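PDB 6N44: galectin from Ovis aries, which probably binds carbohydrates such as beta-galactosides, as a lectin of the galectin family whose subunits assemble into oligomers. Local coordinates for residues Gln77-Glu82 with Lys108-Phe113; Gly33-Leu38 with Tyr58-Val63; Asp4-Pro9 with Ile131-Val136; Lys23-Leu28 with Pro89-Phe94. All coordinates share one frame; numbering follows the deposited sequence.

Interaction 1: Gln77-Glu82 with Lys108-Phe113; sequences QKLHTE and KPICQF
Gln-77 reaches across from one sheet to grip the backbone of the other: its NE2 donates to the carbonyl O of Gln-112 over 2.9 Å. The donor arrives nearly in line with that C=O, the acceptor sits slightly out of the Gln-77 amide plane, and the N-H...O angle of 145° shows a bent bond. A long side chain suits this place: extended through CG and CD (chi1 -177°), it carries the amide across the gap between strands whose axes come no nearer than 8.8 Å. The same amide runs past the Phe-113 side chain with its plane 17° from that of the ring, Gln-77 OE1 lying 3.6 Å from Phe-113 CD1. Farther along, Leu-79 straddles the small cysteine with its fork: CD1 and CD2 each lie 4.0 Å from Cys-111 CB, and CD1 also meets CG2 of Ile-110. Such face-to-face packing, the two strands running nearly antiparallel, belongs to the galectin beta-sandwich, strands 72-80 and 108-114 each being outermost in its sheet within this chain. Thr-81 crosses Ile-110 at about a right angle, and its OG1 is hydrogen-bonded to the backbone N of Ala-83. Ile-110 and Cys-111 form a classic beta bulge opposite Val-103. Met-65 packs beside Gln-77, Cys-111 and Phe-113, and Phe-54 stacks on the Phe-113 ring. Galactose-binding residues lie close by: the side chain of Asn-66 is about 6 Å from that of Phe-113, and that of Glu-76 about 6 Å from that of Gln-77.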
loop_
_atom_site.group_PDB
_atom_site.type_symbol
_atom_site.label_atom_id
_atom_site.label_comp_id
_atom_site.label_asym_id
_atom_site.label_seq_id
_atom_site.Cartn_x
_atom_site.Cartn_y
_atom_site.Cartn_z
ATOM N N GLN A 77 -23.373 1.685 -0.690
ATOM C CA GLN A 77 -22.724 2.894 -0.201
ATOM C C GLN A 77 -22.473 3.765 -1.428
ATOM O O GLN A 77 -21.700 3.386 -2.312
ATOM C CB GLN A 77 -21.427 2.575 0.549
ATOM C CG GLN A 77 -20.771 3.830 1.142
ATOM C CD GLN A 77 -19.465 3.557 1.892
ATOM O OE1 GLN A 77 -19.190 2.432 2.331
ATOM N NE2 GLN A 77 -18.654 4.595 2.032
ATOM N N LYS A 78 -23.143 4.922 -1.497
ATOM C CA LYS A 78 -23.153 5.740 -2.704
ATOM C C LYS A 78 -22.699 7.159 -2.399
ATOM O O LYS A 78 -23.111 7.734 -1.391
ATOM C CB LYS A 78 -24.552 5.777 -3.337
ATOM C CG LYS A 78 -24.708 6.884 -4.362
ATOM C CD LYS A 78 -26.155 7.050 -4.835
ATOM C CE LYS A 78 -26.591 5.900 -5.726
ATOM N NZ LYS A 78 -27.739 6.281 -6.610
ATOM N N LEU A 79 -21.874 7.739 -3.279
ATOM C CA LEU A 79 -21.408 9.104 -3.066
ATOM C C LEU A 79 -21.131 9.787 -4.396
ATOM O O LEU A 79 -21.095 9.155 -5.455
ATOM C CB LEU A 79 -20.146 9.150 -2.192
ATOM C CG LEU A 79 -18.918 8.499 -2.826
ATOM C CD1 LEU A 79 -17.646 9.254 -2.461
ATOM C CD2 LEU A 79 -18.835 7.060 -2.374
ATOM N N HIS A 80 -20.929 11.101 -4.319
ATOM C CA HIS A 80 -20.558 11.931 -5.454
ATOM C C HIS A 80 -19.084 12.301 -5.362
ATOM O O HIS A 80 -18.567 12.561 -4.273
ATOM C CB HIS A 80 -21.389 13.218 -5.507
ATOM C CG HIS A 80 -22.860 12.985 -5.650
ATOM N ND1 HIS A 80 -23.546 13.253 -6.816
ATOM C CD2 HIS A 80 -23.779 12.515 -4.773
ATOM C CE1 HIS A 80 -24.823 12.960 -6.650
ATOM N NE2 HIS A 80 -24.991 12.509 -5.418
ATOM N N THR A 81 -18.413 12.334 -6.507
ATOM C CA THR A 81 -17.033 12.781 -6.546
ATOM C C THR A 81 -16.762 13.398 -7.905
ATOM O O THR A 81 -17.381 13.033 -8.908
ATOM C CB THR A 81 -16.037 11.639 -6.271
ATOM O OG1 THR A 81 -14.701 12.136 -6.383
ATOM C CG2 THR A 81 -16.221 10.513 -7.270
ATOM N N GLU A 82 -15.833 14.345 -7.921
ATOM C CA GLU A 82 -15.350 14.955 -9.146
ATOM C C GLU A 82 -13.970 14.442 -9.533
ATOM O O GLU A 82 -13.342 15.003 -10.437
ATOM C CB GLU A 82 -15.336 16.475 -8.992
ATOM C CG GLU A 82 -16.730 17.074 -8.944
ATOM C CD GLU A 82 -17.520 16.800 -10.224
ATOM O OE1 GLU A 82 -17.190 17.403 -11.272
ATOM O OE2 GLU A 82 -18.464 15.976 -10.189
ATOM N N LYS A 108 -5.533 11.505 -3.651
ATOM C CA LYS A 108 -6.484 12.094 -2.718
ATOM C C LYS A 108 -7.472 11.042 -2.232
ATOM O O LYS A 108 -7.929 10.217 -3.027
ATOM C CB LYS A 108 -7.248 13.268 -3.361
ATOM C CG LYS A 108 -6.323 14.429 -3.760
ATOM C CD LYS A 108 -6.888 15.767 -3.360
ATOM C CE LYS A 108 -5.995 16.913 -3.829
ATOM N NZ LYS A 108 -6.774 18.183 -3.912
ATOM N N PRO A 109 -7.819 11.041 -0.946
ATOM C CA PRO A 109 -8.786 10.051 -0.446
ATOM C C PRO A 109 -10.198 10.386 -0.908
ATOM O O PRO A 109 -10.661 11.520 -0.771
ATOM C CB PRO A 109 -8.653 10.163 1.078
ATOM C CG PRO A 109 -8.233 11.571 1.296
ATOM C CD PRO A 109 -7.319 11.913 0.134
ATOM N N ILE A 110 -10.886 9.383 -1.439
ATOM C CA ILE A 110 -12.235 9.543 -1.957
ATOM C C ILE A 110 -13.272 8.932 -1.026
ATOM O O ILE A 110 -14.318 9.539 -0.786
ATOM C CB ILE A 110 -12.360 8.945 -3.375
ATOM C CG1 ILE A 110 -11.386 9.638 -4.324
ATOM C CG2 ILE A 110 -13.777 9.090 -3.887
ATOM C CD1 ILE A 110 -11.367 11.128 -4.187
ATOM N N CYS A 111 -13.016 7.728 -0.512
ATOM C CA CYS A 111 -14.024 7.013 0.262
ATOM C C CYS A 111 -13.388 5.765 0.859
ATOM O O CYS A 111 -12.284 5.363 0.486
ATOM C CB CYS A 111 -15.243 6.641 -0.596
ATOM S SG CYS A 111 -14.865 5.708 -2.123
ATOM N N GLN A 112 -14.108 5.161 1.800
ATOM C CA GLN A 112 -13.693 3.938 2.468
ATOM C C GLN A 112 -14.875 2.980 2.523
ATOM O O GLN A 112 -16.030 3.407 2.581
ATOM C CB GLN A 112 -13.172 4.211 3.890
ATOM C CG GLN A 112 -12.052 5.273 3.973
ATOM C CD GLN A 112 -12.563 6.717 3.843
ATOM O OE1 GLN A 112 -12.131 7.472 2.966
ATOM N NE2 GLN A 112 -13.475 7.103 4.721
ATOM N N PHE A 113 -14.576 1.679 2.531
ATOM C CA PHE A 113 -15.586 0.621 2.520
ATOM C C PHE A 113 -15.231 -0.400 3.593
ATOM O O PHE A 113 -14.262 -1.150 3.433
ATOM C CB PHE A 113 -15.658 -0.050 1.142
ATOM C CG PHE A 113 -16.795 -1.019 0.983
ATOM C CD1 PHE A 113 -18.066 -0.567 0.651
ATOM C CD2 PHE A 113 -16.600 -2.389 1.148
ATOM C CE1 PHE A 113 -19.131 -1.456 0.494
ATOM C CE2 PHE A 113 -17.667 -3.283 0.987
ATOM C CZ PHE A 113 -18.934 -2.804 0.658
#

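Interaction 2: Gly33-Leu38 with Tyr58-Val63; sequences GKNPEL and YCDGIV
Leu-38 and Tyr-58 form the firm end of this contact, an antiparallel hydrogen-bonded pair. Leu-38 N donates to Tyr-58 O over 2.9 Å and Tyr-58 N returns a bond to Leu-38 O over 2.8 Å. Their side chains point to the same face of the sheet, where Leu-38 CB lies 4.3 Å from Tyr-58 CB. Beyond them the strands part. Cys-59 turns its thiol between the diverging chains: with SG opposite its own backbone N (chi1 -178°), Cys-59 SG comes 3.8 Å from Asn-35 CB and 3.9 Å from Glu-37 CG. A compact, polarisable side chain suits this mixed setting of methylenes and carbonyls. On the exposed side, water takes over from direct pairing, donating to Pro-36 O and accepting from Asp-60 N. Proline lacks an N-H and cannot donate to the facing strand, but its carbonyl still accepts from the water. Cys-59 to Ile-62 make a type I' turn, whose positive phi angles suit Gly-61; Gly-61 N donates to Tyr-58 OH at 2.9 Å. Glu-37 OE1 accepts a hydrogen bond from Trp-57 NE1. The chemistry implies that the pairing of strands 37-43 and 52-59 passes from direct backbone bonds to a water-mediated one, while the tyrosine hydroxyl braces the turn into strand 62-69.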
loop_
_atom_site.group_PDB
_atom_site.type_symbol
_atom_site.label_atom_id
_atom_site.label_comp_id
_atom_site.label_asym_id
_atom_site.label_seq_id
_atom_site.Cartn_x
_atom_site.Cartn_y
_atom_site.Cartn_z
ATOM N N GLY A 33 -22.758 7.218 -27.347
ATOM C CA GLY A 33 -24.099 7.256 -26.787
ATOM C C GLY A 33 -24.256 6.859 -25.334
ATOM O O GLY A 33 -25.360 6.482 -24.928
ATOM N N LYS A 34 -23.197 6.930 -24.528
ATOM C CA LYS A 34 -23.352 6.692 -23.095
ATOM C C LYS A 34 -22.165 7.287 -22.353
ATOM O O LYS A 34 -21.123 7.586 -22.941
ATOM C CB LYS A 34 -23.472 5.200 -22.759
ATOM C CG LYS A 34 -22.200 4.407 -23.037
ATOM C CD LYS A 34 -22.280 2.996 -22.453
ATOM C CE LYS A 34 -21.350 2.044 -23.203
ATOM N NZ LYS A 34 -21.426 0.639 -22.705
ATOM N N ASN A 35 -22.346 7.457 -21.063
ATOM C CA ASN A 35 -21.254 7.912 -20.219
ATOM C C ASN A 35 -20.365 6.727 -19.851
ATOM O O ASN A 35 -20.878 5.659 -19.505
ATOM C CB ASN A 35 -21.786 8.575 -18.951
ATOM C CG ASN A 35 -22.596 9.820 -19.242
ATOM O OD1 ASN A 35 -23.680 10.015 -18.693
ATOM N ND2 ASN A 35 -22.078 10.664 -20.120
ATOM N N PRO A 36 -19.043 6.897 -19.904
ATOM C CA PRO A 36 -18.128 5.789 -19.575
ATOM C C PRO A 36 -18.272 5.324 -18.126
ATOM O O PRO A 36 -18.470 6.123 -17.212
ATOM C CB PRO A 36 -16.749 6.400 -19.825
ATOM C CG PRO A 36 -16.966 7.902 -19.570
ATOM C CD PRO A 36 -18.326 8.155 -20.177
ATOM N N GLU A 37 -18.153 4.016 -17.919
ATOM C CA GLU A 37 -18.209 3.414 -16.594
ATOM C C GLU A 37 -16.861 2.803 -16.243
ATOM O O GLU A 37 -16.089 2.412 -17.120
ATOM C CB GLU A 37 -19.276 2.313 -16.524
ATOM C CG GLU A 37 -20.570 2.651 -17.218
ATOM C CD GLU A 37 -21.708 1.675 -16.909
ATOM O OE1 GLU A 37 -21.448 0.586 -16.340
ATOM O OE2 GLU A 37 -22.879 2.006 -17.224
ATOM N N LEU A 38 -16.601 2.711 -14.949
ATOM C CA LEU A 38 -15.440 2.026 -14.402
ATOM C C LEU A 38 -15.924 1.067 -13.325
ATOM O O LEU A 38 -16.768 1.430 -12.500
ATOM C CB LEU A 38 -14.434 3.048 -13.822
ATOM C CG LEU A 38 -13.347 2.514 -12.895
ATOM C CD1 LEU A 38 -12.435 1.523 -13.637
ATOM C CD2 LEU A 38 -12.561 3.687 -12.335
ATOM N N TYR A 58 -18.109 3.246 -10.849
ATOM C CA TYR A 58 -18.106 4.683 -11.051
ATOM C C TYR A 58 -18.707 4.991 -12.403
ATOM O O TYR A 58 -18.388 4.332 -13.393
ATOM C CB TYR A 58 -16.696 5.313 -10.992
ATOM C CG TYR A 58 -16.748 6.747 -11.494
ATOM C CD1 TYR A 58 -17.163 7.774 -10.657
ATOM C CD2 TYR A 58 -16.451 7.059 -12.819
ATOM C CE1 TYR A 58 -17.254 9.081 -11.114
ATOM C CE2 TYR A 58 -16.544 8.359 -13.288
ATOM C CZ TYR A 58 -16.948 9.366 -12.433
ATOM O OH TYR A 58 -17.037 10.667 -12.890
ATOM N N CYS A 59 -19.547 6.020 -12.443
ATOM C CA CYS A 59 -20.016 6.554 -13.715
ATOM C C CYS A 59 -20.599 7.930 -13.456
ATOM O O CYS A 59 -21.389 8.096 -12.521
ATOM C CB CYS A 59 -21.062 5.641 -14.351
ATOM S SG CYS A 59 -21.649 6.201 -15.974
ATOM N N ASP A 60 -20.164 8.911 -14.245
ATOM C CA ASP A 60 -20.811 10.223 -14.325
ATOM C C ASP A 60 -20.987 10.866 -12.944
ATOM O O ASP A 60 -22.095 11.210 -12.520
ATOM C CB ASP A 60 -22.155 10.102 -15.046
ATOM C CG ASP A 60 -22.794 11.450 -15.312
ATOM O OD1 ASP A 60 -24.036 11.544 -15.257
ATOM O OD2 ASP A 60 -22.045 12.414 -15.567
ATOM N N GLY A 61 -19.864 11.005 -12.232
ATOM C CA GLY A 61 -19.832 11.675 -10.950
ATOM C C GLY A 61 -20.305 10.876 -9.753
ATOM O O GLY A 61 -20.379 11.436 -8.652
ATOM N N ILE A 62 -20.615 9.591 -9.911
ATOM C CA ILE A 62 -21.249 8.808 -8.858
ATOM C C ILE A 62 -20.448 7.529 -8.616
ATOM O O ILE A 62 -20.136 6.796 -9.557
ATOM C CB ILE A 62 -22.709 8.482 -9.221
ATOM C CG1 ILE A 62 -23.532 9.775 -9.270
ATOM C CG2 ILE A 62 -23.309 7.489 -8.253
ATOM C CD1 ILE A 62 -24.982 9.536 -9.514
ATOM N N VAL A 63 -20.115 7.267 -7.353
ATOM C CA VAL A 63 -19.498 6.013 -6.935
ATOM C C VAL A 63 -20.553 5.186 -6.216
ATOM O O VAL A 63 -21.208 5.678 -5.290
ATOM C CB VAL A 63 -18.291 6.255 -6.005
ATOM C CG1 VAL A 63 -17.893 4.958 -5.303
ATOM C CG2 VAL A 63 -17.104 6.880 -6.751
HETATM O O HOH W 1 -18.674 8.668 -16.640
#

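Interaction 3: Asp4-Pro9 with Ile131-Val136; sequences DSLPNP and IVLTSV
Leu-6 lays its CD1 methyl over the backbone of the bulged strand, 3.6 Å from Ser-135 CA, and reaches on to CG2 of Val-136 at 4.2 Å. Its CB meets Leu-133 CD2, making a small apolar patch for which a branched leucine is well shaped. CG stands opposite the carbonyl carbon (chi1 -70°), which carries the fork past Leu-133 toward Ser-135. A backbone bond holds the residue beside the strand: Leu-6 N donates to Leu-133 O over 2.8 Å, almost straight at 177°. On the next peptide a water spans the gap, giving to Leu-6 O and accepting from Leu-133 N. Ser-5, small enough to lie against the strand, places CB 3.7 Å from Val-132 CG1. Asn-8 extends its amide across Ile-131 at about a right angle; ND2 donates to Ile-131 O over 3.3 Å, with the acceptor in the amide plane, and its stronger partner is Gly-129 O. Thr-134 instead turns its hydroxyl to Lys-25 O. Thr-134 and Ser-135 form a classic beta bulge opposite Lys-25. The arrangement is that of an irregular N-terminal segment fastened, before the chain enters strand 10-13, along the galectin-sandwich strand that is outermost in its sheet within this chain.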
loop_
_atom_site.group_PDB
_atom_site.type_symbol
_atom_site.label_atom_id
_atom_site.label_comp_id
_atom_site.label_asym_id
_atom_site.label_seq_id
_atom_site.Cartn_x
_atom_site.Cartn_y
_atom_site.Cartn_z
ATOM N N ASP A 4 0.300 1.713 -25.721
ATOM C CA ASP A 4 0.162 0.359 -25.196
ATOM C C ASP A 4 -0.891 0.312 -24.099
ATOM O O ASP A 4 -1.063 1.264 -23.330
ATOM C CB ASP A 4 1.489 -0.143 -24.638
ATOM C CG ASP A 4 2.615 0.008 -25.618
ATOM O OD1 ASP A 4 2.684 -0.817 -26.552
ATOM O OD2 ASP A 4 3.430 0.945 -25.455
ATOM N N SER A 5 -1.589 -0.816 -24.015
ATOM C CA SER A 5 -2.556 -0.974 -22.944
ATOM C C SER A 5 -2.752 -2.455 -22.650
ATOM O O SER A 5 -2.322 -3.333 -23.403
ATOM C CB SER A 5 -3.881 -0.285 -23.287
ATOM O OG SER A 5 -4.477 -0.887 -24.413
ATOM N N LEU A 6 -3.404 -2.705 -21.559
ATOM C CA LEU A 6 -3.682 -4.025 -21.029
ATOM C C LEU A 6 -5.044 -4.496 -21.500
ATOM O O LEU A 6 -5.897 -3.687 -21.882
ATOM C CB LEU A 6 -3.641 -3.989 -19.501
ATOM C CG LEU A 6 -2.285 -3.784 -18.836
ATOM C CD1 LEU A 6 -2.508 -3.529 -17.367
ATOM C CD2 LEU A 6 -1.424 -5.031 -19.033
ATOM N N PRO A 7 -5.293 -5.804 -21.466
ATOM C CA PRO A 7 -6.614 -6.304 -21.852
ATOM C C PRO A 7 -7.697 -5.743 -20.944
ATOM O O PRO A 7 -7.476 -5.467 -19.764
ATOM C CB PRO A 7 -6.479 -7.824 -21.689
ATOM C CG PRO A 7 -5.012 -8.085 -21.837
ATOM C CD PRO A 7 -4.371 -6.902 -21.134
ATOM N N ASN A 8 -8.878 -5.569 -21.514
ATOM C CA ASN A 8 -10.033 -5.077 -20.772
ATOM C C ASN A 8 -11.226 -5.929 -21.176
ATOM O O ASN A 8 -11.661 -5.863 -22.319
ATOM C CB ASN A 8 -10.276 -3.590 -21.070
ATOM C CG ASN A 8 -11.556 -3.055 -20.437
ATOM O OD1 ASN A 8 -12.290 -3.765 -19.735
ATOM N ND2 ASN A 8 -11.828 -1.789 -20.686
ATOM N N PRO A 9 -11.779 -6.717 -20.237
ATOM C CA PRO A 9 -11.464 -6.793 -18.798
ATOM C C PRO A 9 -10.071 -7.343 -18.469
ATOM O O PRO A 9 -9.474 -8.109 -19.231
ATOM C CB PRO A 9 -12.550 -7.739 -18.243
ATOM C CG PRO A 9 -13.628 -7.756 -19.307
ATOM C CD PRO A 9 -12.904 -7.594 -20.599
ATOM N N ILE A 131 -12.729 2.125 -20.564
ATOM C CA ILE A 131 -11.436 2.663 -20.165
ATOM C C ILE A 131 -10.336 2.134 -21.072
ATOM O O ILE A 131 -10.438 1.044 -21.642
ATOM C CB ILE A 131 -11.110 2.317 -18.684
ATOM C CG1 ILE A 131 -11.086 0.804 -18.477
ATOM C CG2 ILE A 131 -12.115 2.949 -17.730
ATOM C CD1 ILE A 131 -10.600 0.384 -17.087
ATOM N N VAL A 132 -9.272 2.919 -21.196
ATOM C CA VAL A 132 -7.972 2.405 -21.606
ATOM C C VAL A 132 -7.164 2.168 -20.334
ATOM O O VAL A 132 -6.888 3.107 -19.574
ATOM C CB VAL A 132 -7.248 3.353 -22.571
ATOM C CG1 VAL A 132 -5.870 2.777 -22.935
ATOM C CG2 VAL A 132 -8.080 3.549 -23.841
ATOM N N LEU A 133 -6.822 0.906 -20.088
ATOM C CA LEU A 133 -6.136 0.488 -18.873
ATOM C C LEU A 133 -4.654 0.337 -19.192
ATOM O O LEU A 133 -4.286 -0.464 -20.059
ATOM C CB LEU A 133 -6.715 -0.832 -18.365
ATOM C CG LEU A 133 -6.051 -1.462 -17.134
ATOM C CD1 LEU A 133 -6.303 -0.617 -15.894
ATOM C CD2 LEU A 133 -6.565 -2.876 -16.928
ATOM N N THR A 134 -3.808 1.112 -18.518
ATOM C CA THR A 134 -2.386 1.047 -18.842
ATOM C C THR A 134 -1.570 0.218 -17.862
ATOM O O THR A 134 -0.614 -0.434 -18.289
ATOM C CB THR A 134 -1.766 2.457 -18.962
ATOM O OG1 THR A 134 -1.880 3.165 -17.725
ATOM C CG2 THR A 134 -2.460 3.246 -20.047
ATOM N N SER A 135 -1.914 0.198 -16.573
ATOM C CA SER A 135 -1.172 -0.654 -15.648
ATOM C C SER A 135 -2.024 -0.978 -14.432
ATOM O O SER A 135 -2.925 -0.224 -14.055
ATOM C CB SER A 135 0.145 -0.017 -15.194
ATOM O OG SER A 135 -0.083 1.229 -14.566
ATOM N N VAL A 136 -1.732 -2.132 -13.844
ATOM C CA VAL A 136 -2.331 -2.582 -12.595
ATOM C C VAL A 136 -1.194 -3.197 -11.796
ATOM O O VAL A 136 -0.558 -4.150 -12.256
ATOM C CB VAL A 136 -3.453 -3.613 -12.810
ATOM C CG1 VAL A 136 -4.006 -4.105 -11.454
ATOM C CG2 VAL A 136 -4.576 -3.052 -13.710
HETATM O O HOH W 2 0.294 -0.496 -20.699
HETATM O O HOH W 3 -7.177 -1.311 -21.952
#

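Interaction 4: Lys23-Leu28 with Pro89-Phe94; sequences KIKANL and PFELQF
Two neighbouring antiparallel strands of the galectin five-stranded sheet meet here, joined by four backbone hydrogen bonds between Ile-24 and Leu-92 and between Ala-26 and Phe-90. The first pair is the more even, Ile-24 N to Leu-92 O and Leu-92 N to Ile-24 O both measuring 2.8 Å; Ala-26 N to Phe-90 O stretches to 3.2 Å. On the buried face Phe-90 folds its ring back over its partner strand. CG sits between the backbone N and the carbonyl carbon (chi1 58°), bringing one ring face over Ala-26 O, while Phe-90 CZ lies 3.7 Å from Ala-26 CB. Alanine's small methyl fits beside the CZ corner of the ring, and Leu-28 CG approaches Phe-90 CE2 at 4.0 Å. Ile-24 CD1 meets the Phe-94 ring at its edge, in the plane, 4.0 Å from Phe-94 CE1. The other face is polar. Lys-25 runs alongside Glu-91, pointing the same way, while Lys-23 crosses it at a slant, Lys-23 CD being 3.7 Å from Glu-91 CD. The charged ends stop short of salt bridges, and two waters link them: one joins both ammonium groups to Glu-91 OE2, the other joins Lys-23 NZ to Glu-91 OE1. Gln-93 NE2 is hydrogen-bonded to Cys-19 O of the second subunit. Strand 131-138 flanks 19-28, strand 100-105 flanks 90-97, and strand 37-43 covers the apolar face.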
loop_
_atom_site.group_PDB
_atom_site.type_symbol
_atom_site.label_atom_id
_atom_site.label_comp_id
_atom_site.label_asym_id
_atom_site.label_seq_id
_atom_site.Cartn_x
_atom_site.Cartn_y
_atom_site.Cartn_z
ATOM N N LYS A 23 -2.825 -0.543 -7.362
ATOM C CA LYS A 23 -2.692 0.734 -8.054
ATOM C C LYS A 23 -3.041 0.542 -9.521
ATOM O O LYS A 23 -2.344 -0.186 -10.234
ATOM C CB LYS A 23 -1.284 1.308 -7.935
ATOM C CG LYS A 23 -1.200 2.695 -8.571
ATOM C CD LYS A 23 0.199 3.253 -8.604
ATOM C CE LYS A 23 0.816 3.296 -7.214
ATOM N NZ LYS A 23 2.079 4.118 -7.229
ATOM N N ILE A 24 -4.096 1.218 -9.964
ATOM C CA ILE A 24 -4.610 1.141 -11.331
ATOM C C ILE A 24 -4.369 2.480 -12.006
ATOM O O ILE A 24 -4.696 3.532 -11.444
ATOM C CB ILE A 24 -6.113 0.815 -11.343
ATOM C CG1 ILE A 24 -6.356 -0.598 -10.811
ATOM C CG2 ILE A 24 -6.713 1.033 -12.749
ATOM C CD1 ILE A 24 -7.707 -0.759 -10.137
ATOM N N LYS A 25 -3.820 2.449 -13.217
ATOM C CA LYS A 25 -3.674 3.656 -14.023
ATOM C C LYS A 25 -4.481 3.469 -15.300
ATOM O O LYS A 25 -4.254 2.505 -16.041
ATOM C CB LYS A 25 -2.206 3.944 -14.331
ATOM C CG LYS A 25 -1.394 4.258 -13.062
ATOM C CD LYS A 25 0.043 4.601 -13.363
ATOM C CE LYS A 25 0.739 5.020 -12.082
ATOM N NZ LYS A 25 2.220 5.074 -12.198
ATOM N N ALA A 26 -5.429 4.378 -15.546
ATOM C CA ALA A 26 -6.361 4.230 -16.660
ATOM C C ALA A 26 -6.868 5.601 -17.097
ATOM O O ALA A 26 -6.562 6.627 -16.482
ATOM C CB ALA A 26 -7.532 3.314 -16.277
ATOM N N ASN A 27 -7.671 5.600 -18.165
ATOM C CA ASN A 27 -8.283 6.810 -18.697
ATOM C C ASN A 27 -9.651 6.454 -19.261
ATOM O O ASN A 27 -9.773 5.472 -20.001
ATOM C CB ASN A 27 -7.409 7.422 -19.792
ATOM C CG ASN A 27 -7.833 8.825 -20.161
ATOM O OD1 ASN A 27 -8.918 9.291 -19.777
ATOM N ND2 ASN A 27 -6.977 9.516 -20.912
ATOM N N LEU A 28 -10.665 7.253 -18.930
ATOM C CA LEU A 28 -12.014 6.990 -19.425
ATOM C C LEU A 28 -12.131 7.332 -20.905
ATOM O O LEU A 28 -11.625 8.360 -21.367
ATOM C CB LEU A 28 -13.048 7.788 -18.634
ATOM C CG LEU A 28 -13.147 7.502 -17.140
ATOM C CD1 LEU A 28 -13.808 8.679 -16.462
ATOM C CD2 LEU A 28 -13.932 6.222 -16.896
ATOM N N PRO A 89 -5.962 11.057 -17.730
ATOM C CA PRO A 89 -5.544 9.816 -17.069
ATOM C C PRO A 89 -5.582 9.990 -15.559
ATOM O O PRO A 89 -5.289 11.066 -15.030
ATOM C CB PRO A 89 -4.118 9.597 -17.586
ATOM C CG PRO A 89 -4.089 10.350 -18.903
ATOM C CD PRO A 89 -4.930 11.577 -18.637
ATOM N N PHE A 90 -5.989 8.932 -14.869
ATOM C CA PHE A 90 -6.107 8.956 -13.419
ATOM C C PHE A 90 -5.353 7.778 -12.824
ATOM O O PHE A 90 -5.081 6.767 -13.490
ATOM C CB PHE A 90 -7.585 8.938 -12.967
ATOM C CG PHE A 90 -8.380 7.738 -13.471
ATOM C CD1 PHE A 90 -8.412 6.543 -12.751
ATOM C CD2 PHE A 90 -9.108 7.814 -14.651
ATOM C CE1 PHE A 90 -9.150 5.433 -13.214
ATOM C CE2 PHE A 90 -9.845 6.698 -15.124
ATOM C CZ PHE A 90 -9.870 5.518 -14.404
ATOM N N GLU A 91 -5.022 7.929 -11.552
ATOM C CA GLU A 91 -4.468 6.861 -10.740
ATOM C C GLU A 91 -5.456 6.519 -9.634
ATOM O O GLU A 91 -5.729 7.349 -8.760
ATOM C CB GLU A 91 -3.126 7.273 -10.143
ATOM C CG GLU A 91 -2.568 6.235 -9.221
ATOM C CD GLU A 91 -1.245 6.676 -8.625
ATOM O OE1 GLU A 91 -1.113 6.611 -7.385
ATOM O OE2 GLU A 91 -0.360 7.108 -9.402
ATOM N N LEU A 92 -5.977 5.301 -9.669
ATOM C CA LEU A 92 -6.929 4.811 -8.688
ATOM C C LEU A 92 -6.221 3.798 -7.793
ATOM O O LEU A 92 -5.663 2.808 -8.289
ATOM C CB LEU A 92 -8.139 4.195 -9.387
ATOM C CG LEU A 92 -9.108 3.343 -8.569
ATOM C CD1 LEU A 92 -9.834 4.169 -7.492
ATOM C CD2 LEU A 92 -10.100 2.686 -9.512
ATOM N N GLN A 93 -6.240 4.046 -6.482
ATOM C CA GLN A 93 -5.595 3.167 -5.509
ATOM C C GLN A 93 -6.612 2.583 -4.543
ATOM O O GLN A 93 -7.438 3.319 -3.987
ATOM C CB GLN A 93 -4.541 3.914 -4.689
ATOM C CG GLN A 93 -3.253 4.216 -5.408
ATOM C CD GLN A 93 -2.360 5.074 -4.540
ATOM O OE1 GLN A 93 -2.655 6.257 -4.309
ATOM N NE2 GLN A 93 -1.293 4.471 -3.998
ATOM N N PHE A 94 -6.502 1.277 -4.294
ATOM C CA PHE A 94 -7.219 0.621 -3.211
ATOM C C PHE A 94 -6.209 0.147 -2.186
ATOM O O PHE A 94 -5.252 -0.558 -2.521
ATOM C CB PHE A 94 -8.058 -0.573 -3.701
ATOM C CG PHE A 94 -9.138 -0.201 -4.670
ATOM C CD1 PHE A 94 -8.875 -0.149 -6.033
ATOM C CD2 PHE A 94 -10.410 0.101 -4.224
ATOM C CE1 PHE A 94 -9.871 0.193 -6.951
ATOM C CE2 PHE A 94 -11.421 0.447 -5.127
ATOM C CZ PHE A 94 -11.149 0.490 -6.501
HETATM O O HOH W 4 2.357 5.974 -9.615
HETATM O O HOH W 5 1.252 6.844 -6.442
#

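How the interactions relate
The four contacts map out a two-sheet sandwich. Interaction 4 pairs central strands of the five-stranded sheet, and interaction 3 adds the N-terminal segment at that sheet's edge, centres 10 Å apart; backbone bonds from Val-132 N to Asn-27 O and from Thr-134 N to Lys-25 O join them. Interaction 2 belongs to the six-stranded sheet, and interaction 1, its centre about 23 Å from that of interaction 3, bridges the two sheets. Interactions 1 and 2 touch through neighbouring strands 62-69 and 72-80; Leu-38 meets Phe-90 and Leu-92 across the core, tying interactions 2 and 4. Along the chain, interaction 3 encloses the others and interactions 1 and 4 interlace. The N-terminal segment and two sheets thus form one compact domain.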